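Local structure of versicolorin reductase (Brucella melitensis, 4NIM) at residues 16-21 / 41-46; 191-196 / 254-259. The protein probably catalyses an NAD(P)(H)-dependent oxidation or reduction of a substrate not yet established. All blocks are in the same frame, centred on the assembly; numbering follows the deposited sequence.

Interaction 1: residues 16-21 / 41-46; sequences KIAVIT and QGLVIC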
ATOM      1  N   LYS A  16     -13.836  -4.478  11.502  1.00 29.15           N
ATOM      2  CA  LYS A  16     -13.385  -4.261  10.114  1.00 28.15           C
ATOM      3  C   LYS A  16     -12.525  -5.428   9.706  1.00 26.75           C
ATOM      4  O   LYS A  16     -11.792  -5.980  10.541  1.00 27.43           O
ATOM      5  CB  LYS A  16     -12.570  -2.980   9.993  1.00 26.95           C
ATOM      6  CG  LYS A  16     -13.294  -1.679  10.268  1.00 29.23           C
ATOM      7  CD  LYS A  16     -14.549  -1.535   9.426  1.00 31.37           C
ATOM      8  CE  LYS A  16     -15.086  -0.123   9.556  1.00 34.11           C
ATOM      9  NZ  LYS A  16     -16.557  -0.176   9.321  1.00 37.86           N
ATOM     10  N   ILE A  17     -12.633  -5.787   8.424  1.00 25.10           N
ATOM     11  CA  ILE A  17     -11.802  -6.792   7.781  1.00 23.39           C
ATOM     12  C   ILE A  17     -10.863  -6.068   6.806  1.00 22.11           C
ATOM     13  O   ILE A  17     -11.327  -5.300   5.992  1.00 21.62           O
ATOM     14  CB  ILE A  17     -12.678  -7.782   6.970  1.00 24.33           C
ATOM     15  CG1 ILE A  17     -13.808  -8.360   7.835  1.00 26.38           C
ATOM     16  CG2 ILE A  17     -11.836  -8.926   6.388  1.00 23.99           C
ATOM     17  CD1 ILE A  17     -13.320  -9.221   8.974  1.00 26.81           C
ATOM     18  N   ALA A  18      -9.562  -6.309   6.917  1.00 21.30           N
ATOM     19  CA  ALA A  18      -8.568  -5.657   6.061  1.00 21.07           C
ATOM     20  C   ALA A  18      -7.614  -6.629   5.395  1.00 20.38           C
ATOM     21  O   ALA A  18      -7.189  -7.617   5.977  1.00 22.26           O
ATOM     22  CB  ALA A  18      -7.767  -4.628   6.864  1.00 20.93           C
ATOM     23  N   VAL A  19      -7.268  -6.313   4.153  1.00 20.33           N
ATOM     24  CA  VAL A  19      -6.133  -6.906   3.450  1.00 20.00           C
ATOM     25  C   VAL A  19      -5.034  -5.857   3.487  1.00 20.10           C
ATOM     26  O   VAL A  19      -5.301  -4.700   3.195  1.00 19.64           O
ATOM     27  CB  VAL A  19      -6.482  -7.201   1.996  1.00 20.11           C
ATOM     28  CG1 VAL A  19      -5.207  -7.482   1.177  1.00 19.36           C
ATOM     29  CG2 VAL A  19      -7.478  -8.352   1.919  1.00 20.61           C
ATOM     30  N   ILE A  20      -3.836  -6.270   3.899  1.00 19.87           N
ATOM     31  CA  ILE A  20      -2.642  -5.406   3.917  1.00 20.46           C
ATOM     32  C   ILE A  20      -1.511  -6.184   3.290  1.00 20.14           C
ATOM     33  O   ILE A  20      -1.209  -7.288   3.750  1.00 21.99           O
ATOM     34  CB  ILE A  20      -2.225  -5.054   5.347  1.00 21.35           C
ATOM     35  CG1 ILE A  20      -3.406  -4.454   6.116  1.00 22.31           C
ATOM     36  CG2 ILE A  20      -0.989  -4.154   5.340  1.00 21.87           C
ATOM     37  CD1 ILE A  20      -3.241  -4.457   7.627  1.00 23.12           C
ATOM     38  N   THR A  21      -0.939  -5.666   2.192  1.00 19.81           N
ATOM     39  CA  THR A  21       0.159  -6.335   1.514  1.00 19.58           C
ATOM     40  C   THR A  21       1.492  -5.889   2.143  1.00 20.87           C
ATOM     41  O   THR A  21       1.517  -4.941   2.918  1.00 21.77           O
ATOM     42  CB  THR A  21       0.152  -6.038   0.001  1.00 19.17           C
ATOM     43  OG1 THR A  21       0.306  -4.622  -0.228  1.00 19.21           O
ATOM     44  CG2 THR A  21      -1.165  -6.545  -0.644  1.00 19.05           C
ATOM     45  N   GLN A  41     -11.294  -6.811  13.320  1.00 29.79           N
ATOM     46  CA  GLN A  41     -11.805  -8.162  13.414  1.00 30.84           C
ATOM     47  C   GLN A  41     -10.951  -9.187  12.676  1.00 28.77           C
ATOM     48  O   GLN A  41     -10.665 -10.255  13.205  1.00 28.93           O
ATOM     49  CB  GLN A  41     -13.225  -8.165  12.883  1.00 34.65           C
ATOM     50  CG  GLN A  41     -13.983  -9.446  13.180  1.00 40.01           C
ATOM     51  CD  GLN A  41     -15.438  -9.366  12.776  1.00 45.14           C
ATOM     52  OE1 GLN A  41     -16.050  -8.296  12.763  1.00 47.66           O
ATOM     53  NE2 GLN A  41     -16.009 -10.520  12.449  1.00 50.10           N
ATOM     54  N   GLY A  42     -10.551  -8.897  11.432  1.00 26.38           N
ATOM     55  CA  GLY A  42      -9.891  -9.902  10.627  1.00 25.58           C
ATOM     56  C   GLY A  42      -8.905  -9.231   9.702  1.00 24.51           C
ATOM     57  O   GLY A  42      -9.178  -8.182   9.209  1.00 23.26           O
ATOM     58  N   LEU A  43      -7.733  -9.832   9.566  1.00 24.29           N
ATOM     59  CA  LEU A  43      -6.658  -9.300   8.791  1.00 23.88           C
ATOM     60  C   LEU A  43      -6.150 -10.389   7.875  1.00 24.11           C
ATOM     61  O   LEU A  43      -5.956 -11.520   8.285  1.00 25.55           O
ATOM     62  CB  LEU A  43      -5.544  -8.829   9.712  1.00 24.48           C
ATOM     63  CG  LEU A  43      -5.907  -7.620  10.573  1.00 25.16           C
ATOM     64  CD1 LEU A  43      -4.843  -7.416  11.652  1.00 26.52           C
ATOM     65  CD2 LEU A  43      -6.114  -6.369   9.682  1.00 24.09           C
ATOM     66  N   VAL A  44      -5.923 -10.040   6.604  1.00 23.36           N
ATOM     67  CA  VAL A  44      -5.284 -10.936   5.678  1.00 23.23           C
ATOM     68  C   VAL A  44      -3.967 -10.298   5.395  1.00 23.64           C
ATOM     69  O   VAL A  44      -3.916  -9.136   4.924  1.00 21.90           O
ATOM     70  CB  VAL A  44      -6.079 -11.096   4.367  1.00 23.69           C
ATOM     71  CG1 VAL A  44      -5.382 -12.062   3.430  1.00 23.49           C
ATOM     72  CG2 VAL A  44      -7.470 -11.627   4.681  1.00 24.57           C
ATOM     73  N   ILE A  45      -2.913 -11.029   5.711  1.00 24.32           N
ATOM     74  CA  ILE A  45      -1.556 -10.585   5.453  1.00 24.57           C
ATOM     75  C   ILE A  45      -0.874 -11.502   4.451  1.00 25.19           C
ATOM     76  O   ILE A  45      -1.328 -12.629   4.188  1.00 26.19           O
ATOM     77  CB  ILE A  45      -0.707 -10.489   6.745  1.00 24.82           C
ATOM     78  CG1 ILE A  45      -0.762 -11.793   7.549  1.00 25.94           C
ATOM     79  CG2 ILE A  45      -1.186  -9.306   7.584  1.00 25.08           C
ATOM     80  CD1 ILE A  45       0.416 -11.962   8.459  1.00 27.74           C
ATOM     81  N   CYS A  46       0.225 -11.032   3.875  1.00 25.10           N
ATOM     82  CA  CYS A  46       0.819 -11.776   2.767  1.00 26.83           C
ATOM     83  C   CYS A  46       2.241 -11.382   2.438  1.00 26.90           C
ATOM     84  O   CYS A  46       2.713 -10.301   2.810  1.00 26.83           O
ATOM     85  CB  CYS A  46      -0.026 -11.639   1.492  1.00 27.61           C
ATOM     86  SG  CYS A  46      -0.205  -9.926   0.904  1.00 28.02           S
TER

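Interaction 2: residues 191-196 / 254-259; sequences VNSLNI and GAIVNF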
ATOM      1  N   VAL A 191     -10.535   5.998  -2.050  1.00 17.74           N
ATOM      2  CA  VAL A 191      -9.182   5.576  -2.453  1.00 17.15           C
ATOM      3  C   VAL A 191      -8.212   6.753  -2.322  1.00 16.35           C
ATOM      4  O   VAL A 191      -8.328   7.751  -3.037  1.00 16.38           O
ATOM      5  CB  VAL A 191      -9.152   5.066  -3.895  1.00 18.19           C
ATOM      6  CG1 VAL A 191      -7.815   4.379  -4.188  1.00 18.25           C
ATOM      7  CG2 VAL A 191     -10.333   4.110  -4.163  1.00 19.13           C
ATOM      8  N   ASN A 192      -7.239   6.606  -1.452  1.00 15.70           N
ATOM      9  CA  ASN A 192      -6.312   7.667  -1.138  1.00 15.91           C
ATOM     10  C   ASN A 192      -4.903   7.143  -1.156  1.00 15.73           C
ATOM     11  O   ASN A 192      -4.662   5.915  -1.030  1.00 16.48           O
ATOM     12  CB  ASN A 192      -6.622   8.259   0.222  1.00 16.21           C
ATOM     13  CG  ASN A 192      -7.927   9.003   0.243  1.00 16.62           C
ATOM     14  OD1 ASN A 192      -8.065  10.078  -0.336  1.00 17.36           O
ATOM     15  ND2 ASN A 192      -8.880   8.447   0.957  1.00 17.22           N
ATOM     16  N   SER A 193      -3.969   8.071  -1.335  1.00 16.01           N
ATOM     17  CA  SER A 193      -2.566   7.715  -1.376  1.00 15.94           C
ATOM     18  C   SER A 193      -1.748   8.391  -0.296  1.00 15.73           C
ATOM     19  O   SER A 193      -1.962   9.549   0.005  1.00 16.35           O
ATOM     20  CB  SER A 193      -1.984   8.132  -2.767  1.00 16.76           C
ATOM     21  OG  SER A 193      -0.617   7.768  -2.810  1.00 17.88           O
ATOM     22  N   LEU A 194      -0.801   7.650   0.254  1.00 15.66           N
ATOM     23  CA  LEU A 194       0.138   8.194   1.198  1.00 16.20           C
ATOM     24  C   LEU A 194       1.512   8.086   0.564  1.00 16.40           C
ATOM     25  O   LEU A 194       1.975   6.977   0.264  1.00 16.65           O
ATOM     26  CB  LEU A 194       0.077   7.443   2.541  1.00 16.39           C
ATOM     27  CG  LEU A 194       0.918   8.106   3.633  1.00 17.45           C
ATOM     28  CD1 LEU A 194       0.283   9.410   4.093  1.00 17.93           C
ATOM     29  CD2 LEU A 194       1.077   7.141   4.816  1.00 18.57           C
ATOM     30  N   ASN A 195       2.153   9.233   0.331  1.00 17.02           N
ATOM     31  CA  ASN A 195       3.362   9.250  -0.483  1.00 17.10           C
ATOM     32  C   ASN A 195       4.551   9.439   0.443  1.00 17.55           C
ATOM     33  O   ASN A 195       4.852  10.556   0.868  1.00 17.58           O
ATOM     34  CB  ASN A 195       3.338  10.318  -1.574  1.00 17.83           C
ATOM     35  CG  ASN A 195       2.358   9.992  -2.682  1.00 17.72           C
ATOM     36  OD1 ASN A 195       1.178   9.749  -2.412  1.00 17.13           O
ATOM     37  ND2 ASN A 195       2.829  10.038  -3.929  1.00 18.56           N
ATOM     38  N   ILE A 196       5.238   8.346   0.707  1.00 17.90           N
ATOM     39  CA  ILE A 196       6.215   8.313   1.788  1.00 18.96           C
ATOM     40  C   ILE A 196       7.638   8.487   1.336  1.00 20.19           C
ATOM     41  O   ILE A 196       8.021   8.239   0.169  1.00 20.08           O
ATOM     42  CB  ILE A 196       6.096   7.019   2.653  1.00 19.52           C
ATOM     43  CG1 ILE A 196       6.374   5.751   1.835  1.00 20.39           C
ATOM     44  CG2 ILE A 196       4.745   6.945   3.319  1.00 18.96           C
ATOM     45  CD1 ILE A 196       6.549   4.521   2.710  1.00 21.39           C
ATOM     46  N   GLY A 254      -9.267  10.250  -3.281  1.00 15.16           N
ATOM     47  CA  GLY A 254      -8.485  10.825  -4.374  1.00 15.55           C
ATOM     48  C   GLY A 254      -7.338  11.706  -3.892  1.00 15.37           C
ATOM     49  O   GLY A 254      -6.665  12.338  -4.681  1.00 15.73           O
ATOM     50  N   ALA A 255      -7.073  11.678  -2.598  1.00 15.70           N
ATOM     51  CA  ALA A 255      -6.025  12.541  -2.050  1.00 15.96           C
ATOM     52  C   ALA A 255      -4.692  11.903  -2.265  1.00 16.17           C
ATOM     53  O   ALA A 255      -4.579  10.677  -2.234  1.00 15.83           O
ATOM     54  CB  ALA A 255      -6.278  12.810  -0.583  1.00 16.20           C
ATOM     55  N   ILE A 256      -3.695  12.748  -2.533  1.00 16.54           N
ATOM     56  CA  ILE A 256      -2.283  12.364  -2.636  1.00 16.78           C
ATOM     57  C   ILE A 256      -1.621  13.075  -1.467  1.00 16.79           C
ATOM     58  O   ILE A 256      -1.496  14.291  -1.474  1.00 16.74           O
ATOM     59  CB  ILE A 256      -1.661  12.849  -3.987  1.00 17.56           C
ATOM     60  CG1 ILE A 256      -2.360  12.236  -5.209  1.00 18.08           C
ATOM     61  CG2 ILE A 256      -0.147  12.582  -4.007  1.00 18.19           C
ATOM     62  CD1 ILE A 256      -2.499  10.745  -5.216  1.00 18.92           C
ATOM     63  N   VAL A 257      -1.348  12.341  -0.380  1.00 17.09           N
ATOM     64  CA  VAL A 257      -0.899  12.920   0.863  1.00 16.65           C
ATOM     65  C   VAL A 257       0.607  12.656   1.026  1.00 16.50           C
ATOM     66  O   VAL A 257       1.054  11.512   1.277  1.00 16.02           O
ATOM     67  CB  VAL A 257      -1.675  12.291   2.027  1.00 16.66           C
ATOM     68  CG1 VAL A 257      -1.290  12.913   3.352  1.00 17.09           C
ATOM     69  CG2 VAL A 257      -3.194  12.378   1.757  1.00 16.95           C
ATOM     70  N   ASN A 258       1.382  13.698   0.911  1.00 16.34           N
ATOM     71  CA  ASN A 258       2.842  13.592   1.052  1.00 17.21           C
ATOM     72  C   ASN A 258       3.206  13.411   2.503  1.00 17.60           C
ATOM     73  O   ASN A 258       2.760  14.165   3.358  1.00 18.65           O
ATOM     74  CB  ASN A 258       3.525  14.813   0.516  1.00 17.86           C
ATOM     75  CG  ASN A 258       3.310  14.990  -0.962  1.00 18.52           C
ATOM     76  OD1 ASN A 258       2.444  15.775  -1.404  1.00 21.63           O
ATOM     77  ND2 ASN A 258       3.975  14.200  -1.726  1.00 20.15           N
ATOM     78  N   PHE A 259       4.075  12.460   2.766  1.00 17.59           N
ATOM     79  CA  PHE A 259       4.468  12.123   4.116  1.00 18.17           C
ATOM     80  C   PHE A 259       5.963  11.972   4.174  1.00 17.34           C
ATOM     81  O   PHE A 259       6.478  10.893   3.966  1.00 17.50           O
ATOM     82  CB  PHE A 259       3.786  10.848   4.566  1.00 19.35           C
ATOM     83  CG  PHE A 259       3.868  10.607   6.047  1.00 20.37           C
ATOM     84  CD1 PHE A 259       4.976   9.970   6.598  1.00 22.69           C
ATOM     85  CD2 PHE A 259       2.879  11.054   6.894  1.00 22.30           C
ATOM     86  CE1 PHE A 259       5.086   9.750   7.979  1.00 23.42           C
ATOM     87  CE2 PHE A 259       2.957  10.824   8.280  1.00 22.72           C
ATOM     88  CZ  PHE A 259       4.084  10.211   8.817  1.00 23.96           C
TER

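Interaction 1: residues 16-21 / 41-46
Lys16 O, at the head of two parallel strands, takes two amides of the segment beside it, 41-46: Gly42 N at 3.3 Å in a fairly straight bond, and Gln41 N, closer but badly bent, in a weak one. From there the bonds alternate. Ala18 gives its N-H to Gly42 O (3.0 Å, N to O) and takes Val44 N on its own carbonyl (2.8 Å, N to Ala18 O). Ile20 N then bonds Val44 O at 3.0 Å. Past this point the strands drift apart, and Ser23 OG fills in by bonding to both Ile20 O and Cys46 N. The backbone of Ile17, Val19 and Thr21 turns its polar atoms to the other neighbour, pairing with Asp95, Ile96 and Val98, while Thr21 OG1 is engaged by Ala101 N.

Side chains seal both faces. Ile17 folds its CD1 over the bare backbone of Gly42, 3.7 Å from Gly42 N, the methyl resting directly on the main chain. On the same face Val19 and Val44 stand side by side, CG2 of Val19 against CB of Val44, beneath helix 77-91. On the reverse face Leu43 CD2 reaches across to Ala18 CB (3.7 Å) and Ile20 CD1, under helices 26-37 and 50-63. Cys46 SG, set between its own backbone N and carbonyl carbon (chi1 60°), is brought against Thr21 CA and CG2, 3.7 Å from the CA. The two strands with helix 26-37 between them form the first beta-alpha-beta unit of a Rossmann fold, the part that in short-chain dehydrogenases typically receives the dinucleotide cofactor.

Interaction 2: residues 191-196 / 254-259
Asn195 and Val257 meet at the centre of a parallel strand pair on one margin of the Rossmann-type sheet, where strand 256-259 is outermost within the chain. Asn195 N reaches Val257 O at 2.7 Å, and Asn195 O accepts Phe259 N. Ser193 likewise uses both backbone groups, its N-H going to Ala255 O and its carbonyl to Val257 N (2.9 Å, N to O).

The packing is closest along strand 191-196, whose residues are buried. Ile256 CD1 presses on Ser193 CB at 3.6 Å, and its CG2 lies against the amide of Asn195, near OD1. That amide is held at both ends: Ser193 OG donates to OD1, and ND2 bonds Asp174 OD2 and Ser153 O, so its rotation is fixed. On the other face Leu194 CD1 touches both Val257 CG1 and Phe259 CB, with helix 234-245 above.

Residues 255-259 are more open, partly exposed and in touch with a crystal neighbour. Phe259, with CG anti to its own N (chi1 -166°), carries its ring away from strand 191-196; the contact rests chiefly on CB, 3.8 Å from Leu194 CD1, and the ring itself lies obliquely to that methyl. Ile196 adds a looser touch, its CG2 4.2 Å from Phe259 CB. The side chain of Asn258 makes only a light contact, ND2 against Asn195 CB.

At the start of the pair, regular strand pairing gives way to a side-chain bond. Gly254 N goes to Val191 O, while the Asn192 amide, its ND2 tied to Met252 O, stands in for a backbone carbonyl: OD1 accepts Ala255 N at 2.9 Å.

In the fold
Interactions 1 and 2 belong to the same seven-stranded parallel sheet but share no strand; their centres are 20 Å apart, on opposite sides of the chain's centre. Interaction 1 is almost wholly buried and pairs two strands that follow each other in the chain, linked by helix 26-37. Interaction 2 is half buried: its inner strand 190-196 is enclosed, its partner is outermost in this chain, and 57 residues separate the segments. Chemistry follows place. In 16-21 / 41-46 backbone bonds do the pairing and the faces are mostly aliphatic, packed under helices on both sides. In 191-196 / 254-259 asparagine and serine side chains add polar links, and an aromatic side chain joins the aliphatic face.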